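Conserved domain protein (Porphyromonas gingivalis, PDB 3PNN) is probably a glycosyltransferase, with a Rossmann-like alpha/beta/alpha fold, that would form glycosidic linkages, perhaps from a nucleotide-linked sugar. Local coordinates at residues Leu8-Ala13 / Ile121-Phe126; Val52-His57 / Glu78-Glu83. One frame throughout, in Å; residues are numbered along the deposited sequence.

Interactions 1 and 2 lie in the parallel part of a mixed, Rossmann-like sheet, and their centres are about 12 Å apart. Strand 7-11 pairs with strand 118-122 in interaction 1 and with strand 50-55 on its other edge, and strand 50-55 in turn pairs with strand 77-81 in interaction 2. The order across these four strands is therefore 118-122, 7-11, 50-55, 77-81. Along the chain, both segments of interaction 2 fall between those of interaction 1. V10 N to V52 O, at 2.7 Å, is a probable hydrogen bond joining the two contacts. At the C-terminal strand ends, A13 packs against R56 and Q82, so the loops of both contacts meet on one rim, where glycerol is bound.

Interaction 1. Residues Leu8-Ala13 / Ile121-Phe126; sequences LFVLAA and INADDF
I121 is gripped on both its backbone N-H and its carbonyl by F9 and L11 of the parallel strand 7-11, which sets it opposite V10. Its N-H goes to F9 O at 3.1 Å, and its carbonyl receives L11 N at 2.9 Å in an almost straight bond (175° at the hydrogen). One step on, a water joins the two backbones: it donates to L11 O and accepts from A123 N, both at 3.1 Å.

Apolar packing fills the face that carries V10 and I121. The I121 side chain has CG1 between its backbone N and carbonyl carbon (chi1 66°), which brings that branch to L8 CD1 at 3.9 Å, the two side chains crossing at about a right angle. V10 CG2 reaches the same CG1 from farther along the strand, while V10 CG1 lies 3.9 Å from A123 CB. That methyl points at the opposite segment and also sits 3.4 Å from L11 O, so it packs between V10 CG1 and the L11 carbonyl. Helix 35-46 packs on this face through A43 against L8 and S39 against I121.

On the face of L11 and N122 the contact is sparser, L11 CD1 approaching the N122 amide oxygen with the two side chains set at a slant. The N122 amide is held by polar partners: OD1 accepts from N216, and ND2 donates to D125 OD2 at 3.0 Å, from above the carboxylate plane. D125 OD1 is bonded to W273, and glycerol, probably from the crystallisation liquor, is hydrogen-bonded to the carboxylates of D124 and D125. Parallel central strands running into a loop at their C-terminal ends are typical of Rossmann-like alpha/beta/alpha folds; the acidic loop and bound glycerol are consistent with a pocket there, as in related nucleotide-sugar enzymes.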
# COMPACT_ATOMS: atom_id res chain seq x y z
N LEU A 8 -1.27 11.71 2.18
CA LEU A 8 -1.27 10.45 1.43
C LEU A 8 0.17 10.07 1.05
O LEU A 8 0.84 10.80 0.33
CB LEU A 8 -2.14 10.55 0.16
CG LEU A 8 -2.19 9.26 -0.68
CD1 LEU A 8 -2.91 8.16 0.09
CD2 LEU A 8 -2.90 9.52 -1.99
N PHE A 9 0.63 8.92 1.53
CA PHE A 9 2.01 8.48 1.33
C PHE A 9 1.91 7.34 0.34
O PHE A 9 1.32 6.29 0.64
CB PHE A 9 2.59 8.01 2.67
CG PHE A 9 4.08 7.72 2.67
CD1 PHE A 9 4.86 7.94 1.55
CD2 PHE A 9 4.70 7.23 3.82
CE1 PHE A 9 6.24 7.68 1.56
CE2 PHE A 9 6.06 6.97 3.83
CZ PHE A 9 6.83 7.20 2.69
N VAL A 10 2.44 7.55 -0.86
CA VAL A 10 2.33 6.57 -1.93
C VAL A 10 3.62 5.76 -2.10
O VAL A 10 4.72 6.33 -2.31
CB VAL A 10 1.96 7.24 -3.28
CG1 VAL A 10 1.88 6.19 -4.39
CG2 VAL A 10 0.63 8.01 -3.16
N LEU A 11 3.51 4.44 -2.00
CA LEU A 11 4.67 3.56 -2.19
C LEU A 11 5.00 3.40 -3.67
O LEU A 11 4.46 2.52 -4.35
CB LEU A 11 4.40 2.18 -1.56
CG LEU A 11 4.10 2.21 -0.06
CD1 LEU A 11 3.87 0.78 0.43
CD2 LEU A 11 5.25 2.87 0.70
N ALA A 12 5.90 4.23 -4.16
CA ALA A 12 6.20 4.29 -5.59
C ALA A 12 7.63 3.85 -5.93
O ALA A 12 8.12 4.07 -7.04
CB ALA A 12 5.92 5.70 -6.12
N ALA A 13 8.29 3.20 -4.98
CA ALA A 13 9.71 2.93 -5.12
C ALA A 13 9.96 1.82 -6.15
O ALA A 13 11.07 1.68 -6.66
CB ALA A 13 10.31 2.58 -3.77
N ILE A 121 -0.48 3.75 0.76
CA ILE A 121 -1.12 2.96 -0.29
C ILE A 121 -0.12 2.55 -1.36
O ILE A 121 0.95 3.16 -1.49
CB ILE A 121 -2.28 3.73 -1.02
CG1 ILE A 121 -1.75 4.93 -1.80
CG2 ILE A 121 -3.37 4.14 -0.03
CD1 ILE A 121 -2.75 5.48 -2.86
N ASN A 122 -0.47 1.52 -2.13
CA ASN A 122 0.34 1.11 -3.27
C ASN A 122 0.12 2.07 -4.43
O ASN A 122 -0.91 2.77 -4.50
CB ASN A 122 -0.01 -0.30 -3.73
CG ASN A 122 0.42 -1.37 -2.75
OD1 ASN A 122 1.37 -1.19 -1.97
ND2 ASN A 122 -0.27 -2.51 -2.78
N ALA A 123 1.06 2.08 -5.37
CA ALA A 123 1.04 3.01 -6.49
C ALA A 123 0.24 2.52 -7.70
O ALA A 123 -0.08 3.30 -8.59
CB ALA A 123 2.48 3.35 -6.93
N ASP A 124 -0.09 1.24 -7.74
CA ASP A 124 -0.69 0.68 -8.95
C ASP A 124 -1.88 -0.22 -8.63
O ASP A 124 -2.21 -1.13 -9.39
CB ASP A 124 0.38 -0.10 -9.74
CG ASP A 124 0.08 -0.18 -11.23
OD1 ASP A 124 -0.66 0.68 -11.77
OD2 ASP A 124 0.61 -1.11 -11.87
N ASP A 125 -2.52 0.02 -7.49
CA ASP A 125 -3.79 -0.64 -7.15
C ASP A 125 -4.92 0.38 -7.12
O ASP A 125 -4.72 1.52 -6.69
CB ASP A 125 -3.71 -1.35 -5.79
CG ASP A 125 -2.88 -2.62 -5.85
OD1 ASP A 125 -3.39 -3.66 -6.30
OD2 ASP A 125 -1.70 -2.57 -5.46
N PHE A 126 -6.10 -0.04 -7.57
CA PHE A 126 -7.29 0.79 -7.52
C PHE A 126 -8.10 0.46 -6.27
O PHE A 126 -8.62 -0.66 -6.12
CB PHE A 126 -8.13 0.62 -8.80
CG PHE A 126 -9.36 1.49 -8.85
CD1 PHE A 126 -9.36 2.71 -9.53
CD2 PHE A 126 -10.54 1.08 -8.24
CE1 PHE A 126 -10.50 3.51 -9.60
CE2 PHE A 126 -11.70 1.87 -8.29
CZ PHE A 126 -11.68 3.09 -8.97
O HOH W 1 3.21 -0.09 -5.37

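Interaction 2. Residues Val52-His57 / Glu78-Glu83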
# COMPACT_ATOMS: atom_id res chain seq x y z
N VAL A 52 2.94 12.51 -0.52
CA VAL A 52 4.36 12.18 -0.46
C VAL A 52 4.57 10.88 -1.25
O VAL A 52 3.85 9.89 -1.04
CB VAL A 52 4.83 11.99 1.00
CG1 VAL A 52 6.29 11.50 1.05
CG2 VAL A 52 4.68 13.31 1.78
N PHE A 53 5.54 10.89 -2.17
CA PHE A 53 5.91 9.69 -2.91
C PHE A 53 7.28 9.23 -2.46
O PHE A 53 8.22 10.02 -2.44
CB PHE A 53 6.00 9.98 -4.42
CG PHE A 53 4.68 10.41 -5.03
CD1 PHE A 53 3.78 9.47 -5.50
CD2 PHE A 53 4.36 11.76 -5.11
CE1 PHE A 53 2.56 9.86 -6.06
CE2 PHE A 53 3.13 12.17 -5.66
CZ PHE A 53 2.24 11.22 -6.14
N VAL A 54 7.40 7.95 -2.10
CA VAL A 54 8.75 7.39 -1.98
C VAL A 54 9.13 6.76 -3.32
O VAL A 54 8.41 5.91 -3.84
CB VAL A 54 8.88 6.38 -0.82
CG1 VAL A 54 7.83 5.27 -0.93
CG2 VAL A 54 10.31 5.81 -0.77
N ILE A 55 10.24 7.22 -3.89
CA ILE A 55 10.75 6.70 -5.15
C ILE A 55 12.23 6.38 -4.97
O ILE A 55 12.72 6.33 -3.84
CB ILE A 55 10.57 7.72 -6.30
CG1 ILE A 55 11.35 9.00 -6.03
CG2 ILE A 55 9.08 8.04 -6.54
CD1 ILE A 55 11.55 9.85 -7.32
N ARG A 56 12.95 6.15 -6.07
CA ARG A 56 14.41 6.02 -6.00
C ARG A 56 15.07 7.02 -6.93
O ARG A 56 14.46 7.46 -7.90
CB ARG A 56 14.85 4.58 -6.30
CG ARG A 56 14.07 3.57 -5.46
CD ARG A 56 14.60 2.13 -5.54
NE ARG A 56 13.73 1.26 -4.75
CZ ARG A 56 13.21 0.11 -5.18
NH1 ARG A 56 13.52 -0.36 -6.39
NH2 ARG A 56 12.40 -0.58 -4.38
N HIS A 57 16.31 7.40 -6.64
CA HIS A 57 17.00 8.39 -7.45
C HIS A 57 17.15 7.93 -8.90
O HIS A 57 17.16 8.75 -9.81
CB HIS A 57 18.38 8.71 -6.87
CG HIS A 57 18.32 9.53 -5.62
ND1 HIS A 57 17.93 10.85 -5.60
CD2 HIS A 57 18.63 9.22 -4.33
CE1 HIS A 57 17.98 11.31 -4.37
NE2 HIS A 57 18.40 10.34 -3.58
N GLU A 78 5.59 15.96 -2.49
CA GLU A 78 6.98 15.88 -2.05
C GLU A 78 7.53 14.49 -2.38
O GLU A 78 6.80 13.49 -2.30
CB GLU A 78 7.09 16.15 -0.54
CG GLU A 78 8.48 15.80 0.02
CD GLU A 78 8.82 16.49 1.34
OE1 GLU A 78 7.91 17.00 2.03
OE2 GLU A 78 10.02 16.52 1.68
N LEU A 79 8.81 14.45 -2.76
CA LEU A 79 9.51 13.19 -2.99
C LEU A 79 10.45 12.83 -1.84
O LEU A 79 11.16 13.70 -1.32
CB LEU A 79 10.34 13.25 -4.28
CG LEU A 79 9.58 13.56 -5.56
CD1 LEU A 79 10.55 13.61 -6.75
CD2 LEU A 79 8.48 12.54 -5.78
N VAL A 80 10.43 11.57 -1.43
CA VAL A 80 11.47 11.01 -0.57
C VAL A 80 12.07 9.81 -1.28
O VAL A 80 11.49 9.29 -2.23
CB VAL A 80 10.96 10.63 0.85
CG1 VAL A 80 10.41 11.87 1.56
CG2 VAL A 80 9.90 9.50 0.82
N PHE A 81 13.25 9.38 -0.84
CA PHE A 81 14.03 8.42 -1.63
C PHE A 81 14.43 7.17 -0.85
O PHE A 81 15.04 7.26 0.21
CB PHE A 81 15.28 9.11 -2.19
CG PHE A 81 14.96 10.25 -3.10
CD1 PHE A 81 14.77 10.04 -4.45
CD2 PHE A 81 14.79 11.53 -2.58
CE1 PHE A 81 14.44 11.10 -5.30
CE2 PHE A 81 14.46 12.59 -3.41
CZ PHE A 81 14.29 12.37 -4.77
N GLN A 82 14.11 6.01 -1.40
CA GLN A 82 14.52 4.75 -0.79
C GLN A 82 15.82 4.29 -1.41
O GLN A 82 15.86 3.94 -2.59
CB GLN A 82 13.46 3.66 -0.98
CG GLN A 82 13.86 2.31 -0.36
CD GLN A 82 12.96 1.15 -0.78
OE1 GLN A 82 12.48 1.09 -1.91
NE2 GLN A 82 12.75 0.20 0.14
N GLU A 83 16.90 4.29 -0.62
CA GLU A 83 18.18 3.78 -1.08
C GLU A 83 18.70 2.68 -0.15
O GLU A 83 18.35 2.63 1.04
CB GLU A 83 19.21 4.91 -1.20
CG GLU A 83 18.76 6.11 -2.07
CD GLU A 83 18.42 5.73 -3.52
OE1 GLU A 83 19.02 4.78 -4.07
OE2 GLU A 83 17.55 6.41 -4.12
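The ring of H57 lies flat over that of F81 in an offset stack, centroids 3.9 Å apart and planes only 6° from parallel. On the other side of the F81 side chain, I55 runs alongside, its CD1 3.7 Å from F81 CE1 and also against L79 CD1, so this methyl fills the notch between leucine and phenylalanine. L79 CD2 meets F53 CB, and helix 60-71 closes over this face with F63 and L68. Across the sheet, V80 CG2 is the bump that settles over V54 CB at 3.7 Å, with V52 CG1 beside it; V54 CG2 in turn presses on Q82 CB.

Beyond the strands, R56 grips Q82 OE1 side-on with NE and NH2, at 3.1 and 3.0 Å. The oxygen lies in the guanidinium plane, but both nitrogens approach from one face of the amide. E83, bent at chi2 (-59°), curls back so that OE2 accepts H57 N at 3.0 Å. Four backbone bonds, from F53 N to E78 O through Q82 N to I55 O, hold the strands in parallel, with helix 60-71 as the crossover of a beta-alpha-beta unit of the Rossmann-like fold.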